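Local coordinates for putative aspartate aminotransferase (PDB 1IUG), which probably transfers amino groups between amino acids such as aspartate and 2-oxo acids, with pyridoxal 5'-phosphate as its cofactor, at residues Lys38-Leu43 and Val53-Gly58; Glu45-Glu50 and Phe195-Pro200; Leu127-Thr132 and Ala158-Ser163; Gly154-Asp159 and Gly175-Ala180. All coordinates share one frame; numbering follows the deposited sequence.

Contact 1: residues Lys38-Leu43 and Val53-Gly58; sequences KARGLL and VLILTG
Arg40 reaches from helix 38-43 to the carbonyl of Val53, bringing its guanidinium edge-on to the acceptor. NE, 2.5 Å from Val53 O, lies nearly in line with the C=O bond (172° at the oxygen), and the oxygen is only 7° out of the guanidinium plane; the length, unusually short, is itself doubtful, though the direction fits a hydrogen bond. NH2 adds a weak bond to the same oxygen. The chain bends at chi2 and chi3, which brings the guanidinium over to the strand, and a salt bridge from NH2 to Glu52 further fixes its rotation. Water 1 lies over one face of the group, offset toward its rim; it accepts from Val53 N at 2.9 Å and donates weakly to Arg40 O, so both polar backbone atoms of Val53 are engaged at the helix.

The apolar layer lies beside this polar one. Leu43 CB meets Val53 CG1 at 3.8 Å, while Leu43 CD1 meets Ile55 CG1 at 4.0 Å, the Leu43 and Ile55 side chains crossing at about a right angle. The far end of Ile55, CD1, rests against Ala39 CB at 4.0 Å. The helix and strand axes approach to 8.2 Å at 125°, an oblique helix-on-sheet packing over strand 52-57, at one border of the seven-stranded sheet in the large domain of fold type I pyridoxal-phosphate enzymes.

Contact 2: residues Glu45-Glu50 and Phe195-Pro200; sequences EAFRTE and FVALSP
Phe47, near the C-terminal end of helix 30-47, lies flat over Ala197 of strand 193-198, packing the helix end on the large-domain sheet of the fold type I aminotransferases. The evidence for a CH-pi contact is direct: Ala197 CB stands 3.6 Å from the centroid of the Phe47 ring and 7° off its normal, so that all six ring carbons are nearly equidistant from the methyl. The rim of the same ring is used differently, since Phe195 CB comes to it near the ring plane, 4.3 Å from Phe47 CE1. Val53, Ala179 and Ser181 also touch the ring, which thus spans three adjacent strands. Replacing Phe47 by alanine would remove the ring, and the Ala197 methyl would probably lose its cover, the helix end its seat on three strands.

At Arg48 the chain leaves helical backbone angles, with positive phi, and turns to run roughly alongside the strand, 29° apart end to end. The hydroxyls of Thr49 and Ser199 have their partners outside the two segments. Thr49 OG1 bonds to Gly51 N and Glu172 OE2. Ser199 occupies the N-cap of helix 200-204, its OG bonding to Ala202 N and also to Asp177 O.

Van der Waals contacts close the join. Thr49 OG1, placed anti to its own N (chi1 -179°), approaches Ser199 CA at 3.7 Å. At the more open margin the proline ring abuts the chain, with Pro200 CG 4.0 Å from Glu50 CB.

Contact 3: residues Leu127-Thr132 and Ala158-Ser163; sequences LVHSET and ADMVTS
The hydroxyls of Ser130 and Thr132 converge on a single hydroxyl of the other segment, Thr162 OG1. It is hydrogen-bonded to Ser130 OG at 2.8 Å and to Thr132 OG1 at 2.7 Å, with chi1 of 55° setting it between its backbone N and carbonyl carbon. The network runs on, from Ser130 to Ser281 OG and from Thr132 to O3 of the pyridoxal phosphate carried on Lys185.

Before this cluster the strands pair in parallel: Asp159 N donates to Leu127 O, and His129 N to Asp159 O at 2.9 Å. Water 2 accepts from Ser130 N and Thr162 N where the strands part. His129 CD2 comes to 3.2 Å from Ser163 OG, obliquely to the ring, while Met160 CG meets the ring edge. With alanine at His129 the ring would go, and Ser163 would probably lose the neighbour packed on it.

Val128 and Asp159 project together from neighbouring strands. In an Asx turn Asp159 OD1 accepts from Val161 N (2.9 Å, 163°), holding the carboxylate's rotation while OD2 lies close to the cofactor's N1. An aspartate facing the pyridine nitrogen from the C-terminal end of a parallel strand is characteristic of the fold type I pyridoxal-phosphate site.

Contact 4: residues Gly154-Asp159 and Gly175-Ala180; sequences GLVGAD and GVDAAA
Val156 O accepts from two successive backbone nitrogens across the contact, Asp177 N at 2.9 Å and, more weakly, Ala178 N at 3.3 Å. From there strands 155-159 and 178-182 run on as parallel neighbours in the seven-stranded sheet of the fold type I large domain, their local axes 16° apart. The next rung is Ala158 N to Ala178 O, 2.7 Å.

Asp177 also clasps the other strand by its side chain. With CG anti to the carbonyl carbon (chi1 -58°), the carboxylate swings over to the neighbouring backbone; Val156 N donates to Asp177 OD2 (2.8 Å, 161°), which accepts with its anti lone pair, the one away from OD1. OD1 is left to a salt bridge with Arg201, which also bonds to Gly154 O. Both oxygens thus have partners, which restrains the carboxylate's rotation. Leu155 crosses this group at about a right angle, CD2 lying 3.7 Å from Asp177 CG.

The methyls of Ala178 and Ala180 pack on helix 60-71, whereas Val176, in the preceding loop, reaches Leu140 of helix 140-150. The Val176 CG1 methyl packs along the neighbouring strand, 3.5 Å from Val156 O and 3.9 Å from Ala158 CB.

From the N terminus, contact 1 closes first, returning the chain from helix 30-47 to strand 52-57 across nine residues. Contact 2 opens from the same helix before contact 1 has closed, so the two cross, and it closes only at strand 193-198, some 145 residues later. Within that long loop lie contacts 3 and 4. Contact 3 spans a beta-alpha-beta crossover, strand 124-128 through helix 140-150 to strand 155-159; contact 4 starts on that last strand, shares Ala158 and Asp159 with contact 3, and joins strand 178-182. Neighbouring strands complete the series: Ala197 N meets Ala179 O, and Leu54 N meets Val196 O, linking five strands of one sheet, from its 52-57 border to the cofactor site.

Contact 1: residues Lys38-Leu43 and Val53-Gly58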
loop_
_atom_site.group_PDB
_atom_site.type_symbol
_atom_site.label_atom_id
_atom_site.label_comp_id
_atom_site.label_asym_id
_atom_site.label_seq_id
_atom_site.Cartn_x
_atom_site.Cartn_y
_atom_site.Cartn_z
ATOM N N LYS A 38 9.230 -1.034 -17.121
ATOM C CA LYS A 38 8.392 -1.750 -18.074
ATOM C C LYS A 38 6.926 -1.475 -17.723
ATOM O O LYS A 38 6.126 -1.113 -18.582
ATOM C CB LYS A 38 8.676 -3.250 -17.976
ATOM C CG LYS A 38 8.708 -4.014 -19.296
ATOM C CD LYS A 38 7.393 -3.931 -20.049
ATOM C CE LYS A 38 7.421 -4.705 -21.373
ATOM N NZ LYS A 38 8.722 -5.386 -21.660
ATOM N N ALA A 39 6.584 -1.635 -16.447
ATOM C CA ALA A 39 5.217 -1.398 -15.987
ATOM C C ALA A 39 4.810 0.053 -16.226
ATOM O O ALA A 39 3.705 0.313 -16.689
ATOM C CB ALA A 39 5.083 -1.761 -14.514
ATOM N N ARG A 40 5.719 0.983 -15.915
ATOM C CA ARG A 40 5.507 2.426 -16.104
ATOM C C ARG A 40 5.037 2.642 -17.554
ATOM O O ARG A 40 3.994 3.254 -17.806
ATOM C CB ARG A 40 6.840 3.177 -15.951
ATOM C CG ARG A 40 7.520 3.313 -14.570
ATOM C CD ARG A 40 6.753 4.065 -13.493
ATOM N NE ARG A 40 6.353 5.426 -13.874
ATOM C CZ ARG A 40 7.076 6.319 -14.556
ATOM N NH1 ARG A 40 8.310 6.062 -14.976
ATOM N NH2 ARG A 40 6.515 7.468 -14.890
ATOM N N GLY A 41 5.833 2.123 -18.491
ATOM C CA GLY A 41 5.560 2.247 -19.912
ATOM C C GLY A 41 4.266 1.626 -20.391
ATOM O O GLY A 41 3.589 2.193 -21.251
ATOM N N LEU A 42 3.925 0.460 -19.855
ATOM C CA LEU A 42 2.692 -0.217 -20.239
ATOM C C LEU A 42 1.445 0.523 -19.726
ATOM O O LEU A 42 0.445 0.632 -20.433
ATOM C CB LEU A 42 2.709 -1.666 -19.751
ATOM C CG LEU A 42 3.757 -2.558 -20.428
ATOM C CD1 LEU A 42 3.817 -3.907 -19.739
ATOM C CD2 LEU A 42 3.434 -2.722 -21.916
ATOM N N LEU A 43 1.515 1.037 -18.504
ATOM C CA LEU A 43 0.399 1.779 -17.916
ATOM C C LEU A 43 0.206 3.076 -18.692
ATOM O O LEU A 43 -0.896 3.614 -18.786
ATOM C CB LEU A 43 0.683 2.068 -16.440
ATOM C CG LEU A 43 0.501 0.866 -15.509
ATOM C CD1 LEU A 43 1.260 1.060 -14.208
ATOM C CD2 LEU A 43 -0.983 0.650 -15.253
ATOM N N VAL A 53 2.905 7.954 -15.569
ATOM C CA VAL A 53 2.041 7.200 -14.675
ATOM C C VAL A 53 2.895 6.794 -13.480
ATOM O O VAL A 53 3.988 6.245 -13.642
ATOM C CB VAL A 53 1.449 5.940 -15.347
ATOM C CG1 VAL A 53 0.469 5.258 -14.392
ATOM C CG2 VAL A 53 0.744 6.313 -16.649
ATOM N N LEU A 54 2.429 7.143 -12.286
ATOM C CA LEU A 54 3.147 6.810 -11.062
ATOM C C LEU A 54 2.501 5.617 -10.356
ATOM O O LEU A 54 1.273 5.527 -10.264
ATOM C CB LEU A 54 3.187 8.023 -10.130
ATOM C CG LEU A 54 3.941 9.240 -10.680
ATOM C CD1 LEU A 54 3.803 10.419 -9.738
ATOM C CD2 LEU A 54 5.405 8.888 -10.899
ATOM N N ILE A 55 3.339 4.686 -9.907
ATOM C CA ILE A 55 2.888 3.495 -9.199
ATOM C C ILE A 55 3.034 3.723 -7.696
ATOM O O ILE A 55 4.138 3.961 -7.197
ATOM C CB ILE A 55 3.718 2.263 -9.592
ATOM C CG1 ILE A 55 3.623 2.030 -11.105
ATOM C CG2 ILE A 55 3.256 1.038 -8.806
ATOM C CD1 ILE A 55 4.396 0.827 -11.586
ATOM N N LEU A 56 1.913 3.662 -6.982
ATOM C CA LEU A 56 1.905 3.867 -5.534
ATOM C C LEU A 56 1.512 2.588 -4.816
ATOM O O LEU A 56 0.641 1.846 -5.276
ATOM C CB LEU A 56 0.917 4.972 -5.158
ATOM C CG LEU A 56 1.045 6.331 -5.857
ATOM C CD1 LEU A 56 -0.018 7.262 -5.310
ATOM C CD2 LEU A 56 2.426 6.929 -5.655
ATOM N N THR A 57 2.160 2.329 -3.689
ATOM C CA THR A 57 1.859 1.144 -2.907
ATOM C C THR A 57 0.751 1.499 -1.921
ATOM O O THR A 57 0.969 2.221 -0.948
ATOM C CB THR A 57 3.123 0.611 -2.199
ATOM O OG1 THR A 57 4.072 0.206 -3.195
ATOM C CG2 THR A 57 2.792 -0.591 -1.316
ATOM N N GLY A 58 -0.451 1.038 -2.239
ATOM C CA GLY A 58 -1.623 1.303 -1.422
ATOM C C GLY A 58 -2.861 1.044 -2.263
ATOM O O GLY A 58 -2.740 0.641 -3.419
HETATM O O HOH W 1 4.619 6.163 -17.154
#

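Contact 2: residues Glu45-Glu50 and Phe195-Pro200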
loop_
_atom_site.group_PDB
_atom_site.type_symbol
_atom_site.label_atom_id
_atom_site.label_comp_id
_atom_site.label_asym_id
_atom_site.label_seq_id
_atom_site.Cartn_x
_atom_site.Cartn_y
_atom_site.Cartn_z
ATOM N N GLU A 45 0.671 3.389 -21.937
ATOM C CA GLU A 45 -0.116 3.025 -23.112
ATOM C C GLU A 45 -1.568 2.775 -22.721
ATOM O O GLU A 45 -2.483 3.173 -23.429
ATOM C CB GLU A 45 0.424 1.749 -23.752
ATOM C CG GLU A 45 1.790 1.858 -24.385
ATOM C CD GLU A 45 2.238 0.539 -25.004
ATOM O OE1 GLU A 45 1.373 -0.202 -25.529
ATOM O OE2 GLU A 45 3.453 0.241 -24.958
ATOM N N ALA A 46 -1.765 2.079 -21.605
ATOM C CA ALA A 46 -3.099 1.759 -21.112
ATOM C C ALA A 46 -3.930 3.013 -20.853
ATOM O O ALA A 46 -5.121 3.039 -21.157
ATOM C CB ALA A 46 -3.005 0.910 -19.845
ATOM N N PHE A 47 -3.296 4.049 -20.309
ATOM C CA PHE A 47 -3.980 5.306 -20.013
ATOM C C PHE A 47 -4.126 6.235 -21.221
ATOM O O PHE A 47 -4.896 7.200 -21.170
ATOM C CB PHE A 47 -3.263 6.060 -18.888
ATOM C CG PHE A 47 -3.732 5.692 -17.509
ATOM C CD1 PHE A 47 -2.915 4.955 -16.654
ATOM C CD2 PHE A 47 -4.978 6.116 -17.049
ATOM C CE1 PHE A 47 -3.332 4.653 -15.362
ATOM C CE2 PHE A 47 -5.401 5.818 -15.758
ATOM C CZ PHE A 47 -4.579 5.087 -14.914
ATOM N N ARG A 48 -3.376 5.961 -22.290
ATOM C CA ARG A 48 -3.428 6.776 -23.505
ATOM C C ARG A 48 -2.980 8.192 -23.166
ATOM O O ARG A 48 -3.765 9.137 -23.243
ATOM C CB ARG A 48 -4.856 6.840 -24.063
ATOM C CG ARG A 48 -5.477 5.536 -24.514
ATOM C CD ARG A 48 -4.716 4.871 -25.634
ATOM N NE ARG A 48 -5.486 3.767 -26.213
ATOM C CZ ARG A 48 -6.644 3.907 -26.859
ATOM N NH1 ARG A 48 -7.189 5.111 -27.025
ATOM N NH2 ARG A 48 -7.265 2.835 -27.342
ATOM N N THR A 49 -1.733 8.329 -22.736
ATOM C CA THR A 49 -1.205 9.637 -22.386
ATOM C C THR A 49 0.245 9.788 -22.808
ATOM O O THR A 49 0.958 8.808 -22.990
ATOM C CB THR A 49 -1.333 9.931 -20.859
ATOM O OG1 THR A 49 -0.825 11.245 -20.580
ATOM C CG2 THR A 49 -0.549 8.922 -20.036
ATOM N N GLU A 50 0.654 11.032 -23.013
ATOM C CA GLU A 50 2.024 11.337 -23.384
ATOM C C GLU A 50 2.742 11.704 -22.087
ATOM O O GLU A 50 3.945 11.961 -22.078
ATOM C CB GLU A 50 2.052 12.521 -24.355
ATOM C CG GLU A 50 3.256 12.540 -25.287
ATOM C CD GLU A 50 3.250 11.380 -26.269
ATOM O OE1 GLU A 50 2.249 11.226 -27.005
ATOM O OE2 GLU A 50 4.247 10.622 -26.303
ATOM N N PHE A 195 -2.605 3.831 -8.985
ATOM C CA PHE A 195 -1.879 4.540 -10.036
ATOM C C PHE A 195 -2.391 5.960 -10.261
ATOM O O PHE A 195 -3.597 6.211 -10.269
ATOM C CB PHE A 195 -1.955 3.775 -11.363
ATOM C CG PHE A 195 -1.712 2.305 -11.230
ATOM C CD1 PHE A 195 -2.782 1.415 -11.208
ATOM C CD2 PHE A 195 -0.421 1.808 -11.094
ATOM C CE1 PHE A 195 -2.569 0.054 -11.049
ATOM C CE2 PHE A 195 -0.198 0.445 -10.935
ATOM C CZ PHE A 195 -1.272 -0.432 -10.910
ATOM N N VAL A 196 -1.457 6.885 -10.425
ATOM C CA VAL A 196 -1.785 8.275 -10.697
ATOM C C VAL A 196 -1.172 8.604 -12.052
ATOM O O VAL A 196 0.054 8.569 -12.222
ATOM C CB VAL A 196 -1.211 9.249 -9.640
ATOM C CG1 VAL A 196 -1.588 10.682 -10.005
ATOM C CG2 VAL A 196 -1.744 8.914 -8.261
ATOM N N ALA A 197 -2.042 8.823 -13.031
ATOM C CA ALA A 197 -1.614 9.166 -14.378
ATOM C C ALA A 197 -1.725 10.678 -14.523
ATOM O O ALA A 197 -2.767 11.259 -14.230
ATOM C CB ALA A 197 -2.485 8.460 -15.413
ATOM N N LEU A 198 -0.634 11.301 -14.959
ATOM C CA LEU A 198 -0.573 12.745 -15.139
ATOM C C LEU A 198 -0.220 13.114 -16.577
ATOM O O LEU A 198 0.806 12.680 -17.106
ATOM C CB LEU A 198 0.481 13.344 -14.198
ATOM C CG LEU A 198 0.307 13.103 -12.695
ATOM C CD1 LEU A 198 1.615 13.336 -11.974
ATOM C CD2 LEU A 198 -0.795 13.994 -12.141
ATOM N N SER A 199 -1.072 13.922 -17.198
ATOM C CA SER A 199 -0.848 14.384 -18.565
ATOM C C SER A 199 0.270 15.433 -18.541
ATOM O O SER A 199 0.642 15.930 -17.467
ATOM C CB SER A 199 -2.130 15.018 -19.122
ATOM O OG SER A 199 -2.428 16.231 -18.451
ATOM N N PRO A 200 0.835 15.770 -19.717
ATOM C CA PRO A 200 1.908 16.774 -19.776
ATOM C C PRO A 200 1.450 18.088 -19.145
ATOM O O PRO A 200 2.196 18.739 -18.417
ATOM C CB PRO A 200 2.144 16.922 -21.281
ATOM C CG PRO A 200 1.869 15.531 -21.788
ATOM C CD PRO A 200 0.606 15.168 -21.044
#

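Contact 3: residues Leu127-Thr132 and Ala158-Ser163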
loop_
_atom_site.group_PDB
_atom_site.type_symbol
_atom_site.label_atom_id
_atom_site.label_comp_id
_atom_site.label_asym_id
_atom_site.label_seq_id
_atom_site.Cartn_x
_atom_site.Cartn_y
_atom_site.Cartn_z
ATOM N N LEU A 127 -14.211 14.063 -11.380
ATOM C CA LEU A 127 -15.240 13.164 -11.884
ATOM C C LEU A 127 -14.904 11.693 -11.709
ATOM O O LEU A 127 -13.740 11.303 -11.729
ATOM C CB LEU A 127 -15.467 13.429 -13.376
ATOM C CG LEU A 127 -15.983 14.796 -13.822
ATOM C CD1 LEU A 127 -15.740 14.963 -15.321
ATOM C CD2 LEU A 127 -17.460 14.939 -13.485
ATOM N N VAL A 128 -15.943 10.885 -11.529
ATOM C CA VAL A 128 -15.790 9.443 -11.413
ATOM C C VAL A 128 -16.305 8.892 -12.744
ATOM O O VAL A 128 -17.486 9.037 -13.075
ATOM C CB VAL A 128 -16.595 8.863 -10.225
ATOM C CG1 VAL A 128 -16.541 7.344 -10.242
ATOM C CG2 VAL A 128 -16.011 9.366 -8.916
ATOM N N HIS A 129 -15.394 8.326 -13.529
ATOM C CA HIS A 129 -15.720 7.780 -14.842
ATOM C C HIS A 129 -16.752 6.654 -14.745
ATOM O O HIS A 129 -17.823 6.720 -15.353
ATOM C CB HIS A 129 -14.446 7.291 -15.533
ATOM C CG HIS A 129 -14.604 7.069 -17.003
ATOM N ND1 HIS A 129 -15.781 7.330 -17.672
ATOM C CD2 HIS A 129 -13.733 6.619 -17.935
ATOM C CE1 HIS A 129 -15.627 7.047 -18.953
ATOM N NE2 HIS A 129 -14.394 6.614 -19.138
ATOM N N SER A 130 -16.420 5.627 -13.973
ATOM C CA SER A 130 -17.310 4.497 -13.768
ATOM C C SER A 130 -17.661 4.435 -12.281
ATOM O O SER A 130 -16.813 4.111 -11.445
ATOM C CB SER A 130 -16.629 3.207 -14.227
ATOM O OG SER A 130 -17.405 2.073 -13.889
ATOM N N GLU A 131 -18.889 4.834 -11.954
ATOM C CA GLU A 131 -19.368 4.832 -10.574
ATOM C C GLU A 131 -19.801 3.405 -10.250
ATOM O O GLU A 131 -20.959 3.021 -10.444
ATOM C CB GLU A 131 -20.528 5.830 -10.413
ATOM C CG GLU A 131 -21.121 5.921 -9.005
ATOM C CD GLU A 131 -20.076 6.173 -7.923
ATOM O OE1 GLU A 131 -19.656 7.337 -7.744
ATOM O OE2 GLU A 131 -19.681 5.204 -7.240
ATOM N N THR A 132 -18.845 2.623 -9.764
ATOM C CA THR A 132 -19.055 1.215 -9.440
ATOM C C THR A 132 -20.238 0.900 -8.522
ATOM O O THR A 132 -20.875 -0.152 -8.662
ATOM C CB THR A 132 -17.778 0.604 -8.846
ATOM O OG1 THR A 132 -16.640 1.133 -9.539
ATOM C CG2 THR A 132 -17.794 -0.906 -9.011
ATOM N N ALA A 158 -9.821 12.636 -12.795
ATOM C CA ALA A 158 -10.800 11.560 -12.905
ATOM C C ALA A 158 -10.466 10.256 -12.190
ATOM O O ALA A 158 -9.304 9.868 -12.068
ATOM C CB ALA A 158 -11.087 11.276 -14.365
ATOM N N ASP A 159 -11.514 9.607 -11.695
ATOM C CA ASP A 159 -11.403 8.319 -11.028
ATOM C C ASP A 159 -11.711 7.321 -12.141
ATOM O O ASP A 159 -12.849 7.236 -12.600
ATOM C CB ASP A 159 -12.449 8.211 -9.905
ATOM C CG ASP A 159 -12.509 6.814 -9.255
ATOM O OD1 ASP A 159 -12.160 5.799 -9.893
ATOM O OD2 ASP A 159 -12.947 6.728 -8.094
ATOM N N MET A 160 -10.684 6.608 -12.597
ATOM C CA MET A 160 -10.839 5.610 -13.652
ATOM C C MET A 160 -10.536 4.216 -13.100
ATOM O O MET A 160 -10.070 3.333 -13.831
ATOM C CB MET A 160 -9.899 5.919 -14.823
ATOM C CG MET A 160 -10.254 7.162 -15.633
ATOM S SD MET A 160 -9.036 7.433 -16.948
ATOM C CE MET A 160 -9.666 8.881 -17.724
ATOM N N VAL A 161 -10.823 4.017 -11.813
ATOM C CA VAL A 161 -10.560 2.740 -11.161
ATOM C C VAL A 161 -11.272 1.567 -11.811
ATOM O O VAL A 161 -10.677 0.494 -11.938
ATOM C CB VAL A 161 -10.834 2.779 -9.639
ATOM C CG1 VAL A 161 -10.598 1.409 -9.033
ATOM C CG2 VAL A 161 -9.907 3.787 -8.964
ATOM N N THR A 162 -12.532 1.749 -12.212
ATOM C CA THR A 162 -13.259 0.666 -12.879
ATOM C C THR A 162 -13.540 0.920 -14.360
ATOM O O THR A 162 -14.492 0.376 -14.918
ATOM C CB THR A 162 -14.572 0.254 -12.158
ATOM O OG1 THR A 162 -15.417 1.390 -11.979
ATOM C CG2 THR A 162 -14.268 -0.386 -10.819
ATOM N N SER A 163 -12.745 1.792 -14.978
ATOM C CA SER A 163 -12.881 2.060 -16.407
ATOM C C SER A 163 -11.594 1.627 -17.123
ATOM O O SER A 163 -11.637 1.199 -18.279
ATOM C CB SER A 163 -13.210 3.530 -16.689
ATOM O OG SER A 163 -12.200 4.408 -16.228
HETATM O O HOH W 2 -14.141 4.510 -12.238
#

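Contact 4: residues Gly154-Asp159 and Gly175-Ala180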
loop_
_atom_site.group_PDB
_atom_site.type_symbol
_atom_site.label_atom_id
_atom_site.label_comp_id
_atom_site.label_asym_id
_atom_site.label_seq_id
_atom_site.Cartn_x
_atom_site.Cartn_y
_atom_site.Cartn_z
ATOM N N GLY A 154 -8.540 25.616 -15.878
ATOM C CA GLY A 154 -8.916 24.587 -14.924
ATOM C C GLY A 154 -8.356 23.201 -15.190
ATOM O O GLY A 154 -7.886 22.898 -16.291
ATOM N N LEU A 155 -8.409 22.356 -14.165
ATOM C CA LEU A 155 -7.917 20.983 -14.264
ATOM C C LEU A 155 -9.050 19.995 -14.041
ATOM O O LEU A 155 -9.927 20.224 -13.206
ATOM C CB LEU A 155 -6.820 20.729 -13.226
ATOM C CG LEU A 155 -5.467 21.419 -13.399
ATOM C CD1 LEU A 155 -4.688 21.329 -12.099
ATOM C CD2 LEU A 155 -4.689 20.785 -14.538
ATOM N N VAL A 156 -9.038 18.907 -14.805
ATOM C CA VAL A 156 -10.053 17.865 -14.679
ATOM C C VAL A 156 -9.397 16.564 -14.210
ATOM O O VAL A 156 -8.594 15.967 -14.933
ATOM C CB VAL A 156 -10.787 17.614 -16.018
ATOM C CG1 VAL A 156 -11.818 16.495 -15.859
ATOM C CG2 VAL A 156 -11.470 18.894 -16.496
ATOM N N GLY A 157 -9.694 16.176 -12.972
ATOM C CA GLY A 157 -9.156 14.950 -12.406
ATOM C C GLY A 157 -10.218 13.867 -12.477
ATOM O O GLY A 157 -11.396 14.143 -12.236
ATOM N N ALA A 158 -9.821 12.636 -12.795
ATOM C CA ALA A 158 -10.800 11.560 -12.905
ATOM C C ALA A 158 -10.466 10.256 -12.190
ATOM O O ALA A 158 -9.304 9.868 -12.068
ATOM C CB ALA A 158 -11.087 11.276 -14.365
ATOM N N ASP A 159 -11.514 9.607 -11.695
ATOM C CA ASP A 159 -11.403 8.319 -11.028
ATOM C C ASP A 159 -11.711 7.321 -12.141
ATOM O O ASP A 159 -12.849 7.236 -12.600
ATOM C CB ASP A 159 -12.449 8.211 -9.905
ATOM C CG ASP A 159 -12.509 6.814 -9.255
ATOM O OD1 ASP A 159 -12.160 5.799 -9.893
ATOM O OD2 ASP A 159 -12.947 6.728 -8.094
ATOM N N GLY A 175 -9.774 15.211 -22.674
ATOM C CA GLY A 175 -9.825 16.453 -21.920
ATOM C C GLY A 175 -9.501 16.278 -20.443
ATOM O O GLY A 175 -9.648 17.209 -19.652
ATOM N N VAL A 176 -9.066 15.080 -20.067
ATOM C CA VAL A 176 -8.727 14.789 -18.677
ATOM C C VAL A 176 -7.249 15.054 -18.411
ATOM O O VAL A 176 -6.384 14.591 -19.153
ATOM C CB VAL A 176 -9.088 13.330 -18.318
ATOM C CG1 VAL A 176 -8.724 13.028 -16.873
ATOM C CG2 VAL A 176 -10.582 13.095 -18.548
ATOM N N ASP A 177 -6.964 15.811 -17.357
ATOM C CA ASP A 177 -5.585 16.143 -17.010
ATOM C C ASP A 177 -4.898 15.107 -16.132
ATOM O O ASP A 177 -3.699 14.873 -16.261
ATOM C CB ASP A 177 -5.528 17.519 -16.345
ATOM C CG ASP A 177 -6.088 18.608 -17.234
ATOM O OD1 ASP A 177 -5.449 18.907 -18.259
ATOM O OD2 ASP A 177 -7.174 19.143 -16.925
ATOM N N ALA A 178 -5.664 14.475 -15.250
ATOM C CA ALA A 178 -5.110 13.467 -14.353
ATOM C C ALA A 178 -6.151 12.411 -14.019
ATOM O O ALA A 178 -7.352 12.688 -13.993
ATOM C CB ALA A 178 -4.585 14.122 -13.075
ATOM N N ALA A 179 -5.680 11.202 -13.743
ATOM C CA ALA A 179 -6.576 10.104 -13.426
ATOM C C ALA A 179 -5.971 9.155 -12.397
ATOM O O ALA A 179 -4.752 9.081 -12.240
ATOM C CB ALA A 179 -6.935 9.342 -14.697
ATOM N N ALA A 180 -6.840 8.446 -11.687
ATOM C CA ALA A 180 -6.408 7.483 -10.685
ATOM C C ALA A 180 -7.085 6.141 -10.950
ATOM O O ALA A 180 -8.220 6.084 -11.424
ATOM C CB ALA A 180 -6.751 7.978 -9.283
#